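Local coordinates for protein glycoside hydrolase family 5 (Aspergillus oryzae, PDB 6LA0) that acts as a secreted family 5 rutinosidase, a glycoside hydrolase probably related to the fungal exo-1,3-beta-glucanases that trim glucose from beta-glucan chain ends, at residues R210-V215 with E244-N249; A221-V226 with I233-Q238. All coordinates share one frame; numbering follows the deposited sequence.

Contact 1 of 2, residues R210-V215 with E244-N249; sequences RGATWV and EQYWSN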
loop_
_atom_site.group_PDB
_atom_site.type_symbol
_atom_site.label_atom_id
_atom_site.label_comp_id
_atom_site.label_asym_id
_atom_site.label_seq_id
_atom_site.Cartn_x
_atom_site.Cartn_y
_atom_site.Cartn_z
ATOM N N ARG A 210 1.224 22.840 -7.872
ATOM C CA ARG A 210 0.160 23.367 -7.026
ATOM C C ARG A 210 -0.374 22.298 -6.076
ATOM O O ARG A 210 -0.525 22.536 -4.871
ATOM C CB ARG A 210 -0.967 23.913 -7.901
ATOM C CG ARG A 210 -2.089 24.515 -7.108
ATOM C CD ARG A 210 -2.918 25.464 -7.946
ATOM N NE ARG A 210 -4.022 25.993 -7.154
ATOM C CZ ARG A 210 -5.272 25.546 -7.226
ATOM N NH1 ARG A 210 -5.583 24.557 -8.070
ATOM N NH2 ARG A 210 -6.210 26.091 -6.459
ATOM N N GLY A 211 -0.674 21.109 -6.611
ATOM C CA GLY A 211 -1.121 20.009 -5.771
ATOM C C GLY A 211 -0.058 19.538 -4.797
ATOM O O GLY A 211 -0.377 19.095 -3.695
ATOM N N ALA A 212 1.217 19.650 -5.178
ATOM C CA ALA A 212 2.301 19.239 -4.288
ATOM C C ALA A 212 2.426 20.148 -3.067
ATOM O O ALA A 212 2.874 19.696 -2.008
ATOM C CB ALA A 212 3.625 19.198 -5.056
ATOM N N THR A 213 2.057 21.424 -3.174
ATOM C CA THR A 213 2.135 22.279 -1.990
ATOM C C THR A 213 1.121 21.835 -0.939
ATOM O O THR A 213 1.418 21.831 0.264
ATOM C CB THR A 213 1.921 23.743 -2.370
ATOM O OG1 THR A 213 0.591 23.928 -2.868
ATOM C CG2 THR A 213 2.915 24.155 -3.450
ATOM N N TRP A 214 -0.063 21.407 -1.375
ATOM C CA TRP A 214 -1.045 20.904 -0.418
ATOM C C TRP A 214 -0.580 19.590 0.198
ATOM O O TRP A 214 -0.734 19.380 1.406
ATOM C CB TRP A 214 -2.413 20.738 -1.093
ATOM C CG TRP A 214 -3.547 20.623 -0.092
ATOM C CD1 TRP A 214 -4.224 19.485 0.258
ATOM C CD2 TRP A 214 -4.112 21.687 0.696
ATOM N NE1 TRP A 214 -5.171 19.777 1.216
ATOM C CE2 TRP A 214 -5.128 21.120 1.496
ATOM C CE3 TRP A 214 -3.866 23.062 0.791
ATOM C CZ2 TRP A 214 -5.900 21.885 2.388
ATOM C CZ3 TRP A 214 -4.628 23.822 1.690
ATOM C CH2 TRP A 214 -5.632 23.226 2.475
ATOM N N VAL A 215 0.005 18.700 -0.612
ATOM C CA VAL A 215 0.535 17.444 -0.081
ATOM C C VAL A 215 1.615 17.717 0.964
ATOM O O VAL A 215 1.636 17.096 2.035
ATOM C CB VAL A 215 1.064 16.562 -1.227
ATOM C CG1 VAL A 215 1.734 15.301 -0.682
ATOM C CG2 VAL A 215 -0.077 16.196 -2.154
ATOM N N GLU A 244 12.418 10.640 -4.626
ATOM C CA GLU A 244 12.647 11.154 -3.282
ATOM C C GLU A 244 13.371 12.499 -3.328
ATOM O O GLU A 244 13.095 13.380 -2.503
ATOM C CB GLU A 244 13.432 10.136 -2.448
ATOM C CG GLU A 244 13.923 10.672 -1.091
ATOM C CD GLU A 244 15.339 11.232 -1.151
ATOM O OE1 GLU A 244 15.981 11.137 -2.217
ATOM O OE2 GLU A 244 15.812 11.774 -0.130
ATOM N N GLN A 245 14.266 12.696 -4.302
ATOM C CA GLN A 245 14.994 13.962 -4.362
ATOM C C GLN A 245 14.080 15.168 -4.582
ATOM O O GLN A 245 14.472 16.297 -4.250
ATOM C CB GLN A 245 16.058 13.902 -5.463
ATOM C CG GLN A 245 17.200 12.967 -5.121
ATOM C CD GLN A 245 17.008 11.578 -5.703
ATOM O OE1 GLN A 245 15.894 11.027 -5.701
ATOM N NE2 GLN A 245 18.091 10.999 -6.201
ATOM N N TYR A 246 12.881 14.958 -5.137
ATOM C CA TYR A 246 11.929 16.046 -5.335
ATOM C C TYR A 246 11.431 16.604 -4.008
ATOM O O TYR A 246 11.119 17.796 -3.920
ATOM C CB TYR A 246 10.740 15.556 -6.182
ATOM C CG TYR A 246 9.624 16.573 -6.381
ATOM C CD1 TYR A 246 8.615 16.727 -5.426
ATOM C CD2 TYR A 246 9.573 17.378 -7.523
ATOM C CE1 TYR A 246 7.589 17.659 -5.593
ATOM C CE2 TYR A 246 8.547 18.312 -7.701
ATOM C CZ TYR A 246 7.557 18.438 -6.733
ATOM O OH TYR A 246 6.531 19.351 -6.883
ATOM N N TRP A 247 11.344 15.765 -2.976
ATOM C CA TRP A 247 10.775 16.161 -1.694
ATOM C C TRP A 247 11.824 16.454 -0.637
ATOM O O TRP A 247 11.517 17.125 0.359
ATOM C CB TRP A 247 9.856 15.056 -1.140
ATOM C CG TRP A 247 8.693 14.701 -2.026
ATOM C CD1 TRP A 247 8.581 13.602 -2.836
ATOM C CD2 TRP A 247 7.462 15.429 -2.167
ATOM N NE1 TRP A 247 7.376 13.618 -3.490
ATOM C CE2 TRP A 247 6.664 14.722 -3.094
ATOM C CE3 TRP A 247 6.963 16.612 -1.610
ATOM C CZ2 TRP A 247 5.394 15.161 -3.475
ATOM C CZ3 TRP A 247 5.700 17.045 -1.986
ATOM C CH2 TRP A 247 4.928 16.317 -2.910
ATOM N N SER A 248 13.042 15.954 -0.820
ATOM C CA SER A 248 13.956 15.859 0.309
ATOM C C SER A 248 14.428 17.227 0.786
ATOM O O SER A 248 14.730 17.395 1.973
ATOM C CB SER A 248 15.141 14.973 -0.064
ATOM O OG SER A 248 15.998 15.622 -0.973
ATOM N N ASN A 249 14.480 18.221 -0.086
ATOM C CA ASN A 249 14.961 19.518 0.368
ATOM C C ASN A 249 13.838 20.431 0.828
ATOM O O ASN A 249 14.108 21.569 1.220
ATOM C CB ASN A 249 15.797 20.189 -0.719
ATOM C CG ASN A 249 17.186 19.593 -0.807
ATOM O OD1 ASN A 249 17.511 18.871 -1.758
ATOM N ND2 ASN A 249 17.998 19.845 0.214
#

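Contact 2 of 2, residues A221-V226 with I233-Q238; sequences AVIDRV and IPVMFQ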
loop_
_atom_site.group_PDB
_atom_site.type_symbol
_atom_site.label_atom_id
_atom_site.label_comp_id
_atom_site.label_asym_id
_atom_site.label_seq_id
_atom_site.Cartn_x
_atom_site.Cartn_y
_atom_site.Cartn_z
ATOM N N ALA A 221 2.294 18.528 8.535
ATOM C CA ALA A 221 1.358 18.533 9.654
ATOM C C ALA A 221 1.337 17.176 10.352
ATOM O O ALA A 221 1.279 17.108 11.585
ATOM C CB ALA A 221 -0.029 18.917 9.160
ATOM N N VAL A 222 1.430 16.087 9.573
ATOM C CA VAL A 222 1.432 14.731 10.126
ATOM C C VAL A 222 2.737 14.434 10.849
ATOM O O VAL A 222 2.741 13.849 11.938
ATOM C CB VAL A 222 1.182 13.700 9.013
ATOM C CG1 VAL A 222 1.395 12.279 9.542
ATOM C CG2 VAL A 222 -0.208 13.867 8.427
ATOM N N ILE A 223 3.870 14.789 10.237
ATOM C CA ILE A 223 5.159 14.578 10.896
ATOM C C ILE A 223 5.143 15.220 12.275
ATOM O O ILE A 223 5.555 14.616 13.273
ATOM C CB ILE A 223 6.320 15.128 10.040
ATOM C CG1 ILE A 223 6.572 14.275 8.799
ATOM C CG2 ILE A 223 7.623 15.164 10.838
ATOM C CD1 ILE A 223 7.304 15.035 7.711
ATOM N N ASP A 224 4.647 16.460 12.347
ATOM C CA ASP A 224 4.628 17.182 13.619
ATOM C C ASP A 224 3.647 16.552 14.600
ATOM O O ASP A 224 3.942 16.441 15.799
ATOM C CB ASP A 224 4.271 18.650 13.391
ATOM C CG ASP A 224 5.397 19.441 12.739
ATOM O OD1 ASP A 224 6.515 18.902 12.564
ATOM O OD2 ASP A 224 5.157 20.620 12.407
ATOM N N ARG A 225 2.476 16.133 14.117
ATOM C CA ARG A 225 1.473 15.595 15.036
ATOM C C ARG A 225 1.932 14.276 15.636
ATOM O O ARG A 225 1.787 14.059 16.843
ATOM C CB ARG A 225 0.125 15.427 14.332
ATOM C CG ARG A 225 -1.016 14.981 15.265
ATOM C CD ARG A 225 -1.344 16.039 16.358
ATOM N NE ARG A 225 -1.777 17.312 15.779
ATOM C CZ ARG A 225 -2.992 17.545 15.285
ATOM N NH1 ARG A 225 -3.916 16.592 15.306
ATOM N NH2 ARG A 225 -3.288 18.733 14.770
ATOM N N VAL A 226 2.520 13.394 14.819
ATOM C CA VAL A 226 3.003 12.118 15.336
ATOM C C VAL A 226 4.134 12.348 16.324
ATOM O O VAL A 226 4.146 11.773 17.419
ATOM C CB VAL A 226 3.451 11.184 14.187
ATOM C CG1 VAL A 226 4.067 9.901 14.757
ATOM C CG2 VAL A 226 2.280 10.838 13.244
ATOM N N ILE A 233 7.950 6.812 16.551
ATOM C CA ILE A 233 7.119 6.199 15.511
ATOM C C ILE A 233 7.526 6.777 14.162
ATOM O O ILE A 233 7.391 7.994 13.957
ATOM C CB ILE A 233 5.620 6.444 15.762
ATOM C CG1 ILE A 233 5.187 5.866 17.115
ATOM C CG2 ILE A 233 4.792 5.894 14.592
ATOM C CD1 ILE A 233 3.752 6.267 17.568
ATOM N N PRO A 234 7.998 5.958 13.215
ATOM C CA PRO A 234 8.337 6.484 11.885
ATOM C C PRO A 234 7.109 6.788 11.038
ATOM O O PRO A 234 6.062 6.131 11.142
ATOM C CB PRO A 234 9.172 5.354 11.250
ATOM C CG PRO A 234 9.552 4.435 12.397
ATOM C CD PRO A 234 8.412 4.555 13.379
ATOM N N VAL A 235 7.246 7.821 10.205
ATOM C CA VAL A 235 6.236 8.226 9.230
ATOM C C VAL A 235 6.713 7.807 7.848
ATOM O O VAL A 235 7.855 8.103 7.475
ATOM C CB VAL A 235 5.996 9.745 9.271
ATOM C CG1 VAL A 235 5.135 10.192 8.079
ATOM C CG2 VAL A 235 5.365 10.167 10.606
ATOM N N MET A 236 5.837 7.146 7.078
ATOM C CA MET A 236 6.146 6.692 5.724
ATOM C C MET A 236 5.388 7.561 4.719
ATOM O O MET A 236 4.150 7.599 4.729
ATOM C CB MET A 236 5.798 5.208 5.543
ATOM C CG MET A 236 6.153 4.650 4.150
ATOM S SD MET A 236 6.142 2.838 4.008
ATOM C CE MET A 236 7.722 2.424 4.757
ATOM N N PHE A 237 6.139 8.278 3.873
ATOM C CA PHE A 237 5.598 9.262 2.934
ATOM C C PHE A 237 5.591 8.641 1.544
ATOM O O PHE A 237 6.650 8.429 0.948
ATOM C CB PHE A 237 6.437 10.549 2.983
ATOM C CG PHE A 237 5.952 11.665 2.070
ATOM C CD1 PHE A 237 4.651 11.708 1.588
ATOM C CD2 PHE A 237 6.813 12.696 1.723
ATOM C CE1 PHE A 237 4.228 12.757 0.757
ATOM C CE2 PHE A 237 6.396 13.746 0.905
ATOM C CZ PHE A 237 5.104 13.774 0.421
ATOM N N GLN A 238 4.394 8.312 1.051
ATOM C CA GLN A 238 4.180 7.886 -0.330
ATOM C C GLN A 238 4.062 9.161 -1.149
ATOM O O GLN A 238 2.976 9.712 -1.325
ATOM C CB GLN A 238 2.933 7.016 -0.444
ATOM C CG GLN A 238 2.984 5.980 -1.584
ATOM C CD GLN A 238 3.116 6.632 -2.942
ATOM O OE1 GLN A 238 2.179 7.249 -3.425
ATOM N NE2 GLN A 238 4.294 6.522 -3.558
#

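Contact 1 of 2, residues R210-V215 with E244-N249
A212, on helix 209-229, meets both Y246 and W247 of the short helix 244-248, and V215, one turn on, meets W247. The segment axes approach only to 12.7 Å and are inclined at 64°, so the two long aromatic side chains bridge the gap between the backbones.

The apolar contacts gather at one corner of the indole. W247 CH2 lies 3.8 Å from A212 CB, and V215 CG1 comes within 4.0 Å of the same W247 CH2. With CG placed anti to its carbonyl carbon (chi1 -60°), W247 brings the benzo end of its ring to the helix. The A212 methyl also meets Y246 near the plane of its ring, A212 CB standing 3.4 Å from Y246 OH.

Between the aromatics themselves, Y246 CD1 sits 3.6 Å above the centre of the W247 ring, while W247 CG lies near the tyrosine plane at its edge. One indole face is therefore backed from within helix 244-248.

Polar bonds run to residues beyond the two segments. Y246 OH is hydrogen-bonded to D209 OD1, just before 210-215, and W247 NE1 to G239 O. With no hydrogen bond across 210-215 and 244-249, and 149 Å² buried, the contact rests on van der Waals packing, and the outside bonds at Y246 OH and W247 NE1 probably limit how the rings can turn.

Contact 2 of 2, residues A221-V226 with I233-Q238
V226 N donates to V222 O at 2.9 Å, a regular helical bond that fixes the turn from which V226 faces strand 235-237. The motif is a beta-alpha-beta crossover of the TIM barrel: strand 184-187, helix 209-229, then strand 235-237, whose pairing with strand 184-187 is evidenced by backbone hydrogen bonds of P234 and M236 with I186. The helix thus packs on the outside of the strand that follows it.

V235 is the centre of the packing, and its two methyls divide the work. CG1, anti to the backbone N (chi1 170°), lies beside I223, V235 CG1 being 4.4 Å from I223 CG1. The other branch goes to the next turn: V235 CG2 is 4.1 Å from V226 CG2. The closest CA pairs agree with this register, I223 CA to V235 CA being 6.7 Å and V226 CA to I233 CA 7.2 Å.

No hydrogen bond spans the two segments, and the 193 Å² they bury comes from branched aliphatic residues. Helix 158-176 closes the neighbouring side, I172 touching V226 while V175 and Q176 touch I233.

V226 and I233 cross at about a right angle, the valine meeting the base of the isoleucine side chain: V226 CG1 lies 3.9 Å from I233 CB and the same 3.9 Å from I233 O.

In the fold
Both contacts use helix 209-229, contact 1 near its start and contact 2 farther along, with centres 15 Å apart. Contact 2 is nested within the chain loop that contact 1 closes, both its segments lying between 215 and 244. Each is buried, with one partly exposed touching residue, Y246 in contact 1 and I223 in contact 2. Contact 2 joins helix to barrel strand through aliphatic branches, whereas contact 1 joins two helices through aromatic rings. F237, from the strand of contact 2, packs edge-to-face on W247 of contact 1, with W247 CD2 3.7 Å from F237 CE2, and V215 CG1 lies 3.8 Å from F237 CE1, so the two contacts touch.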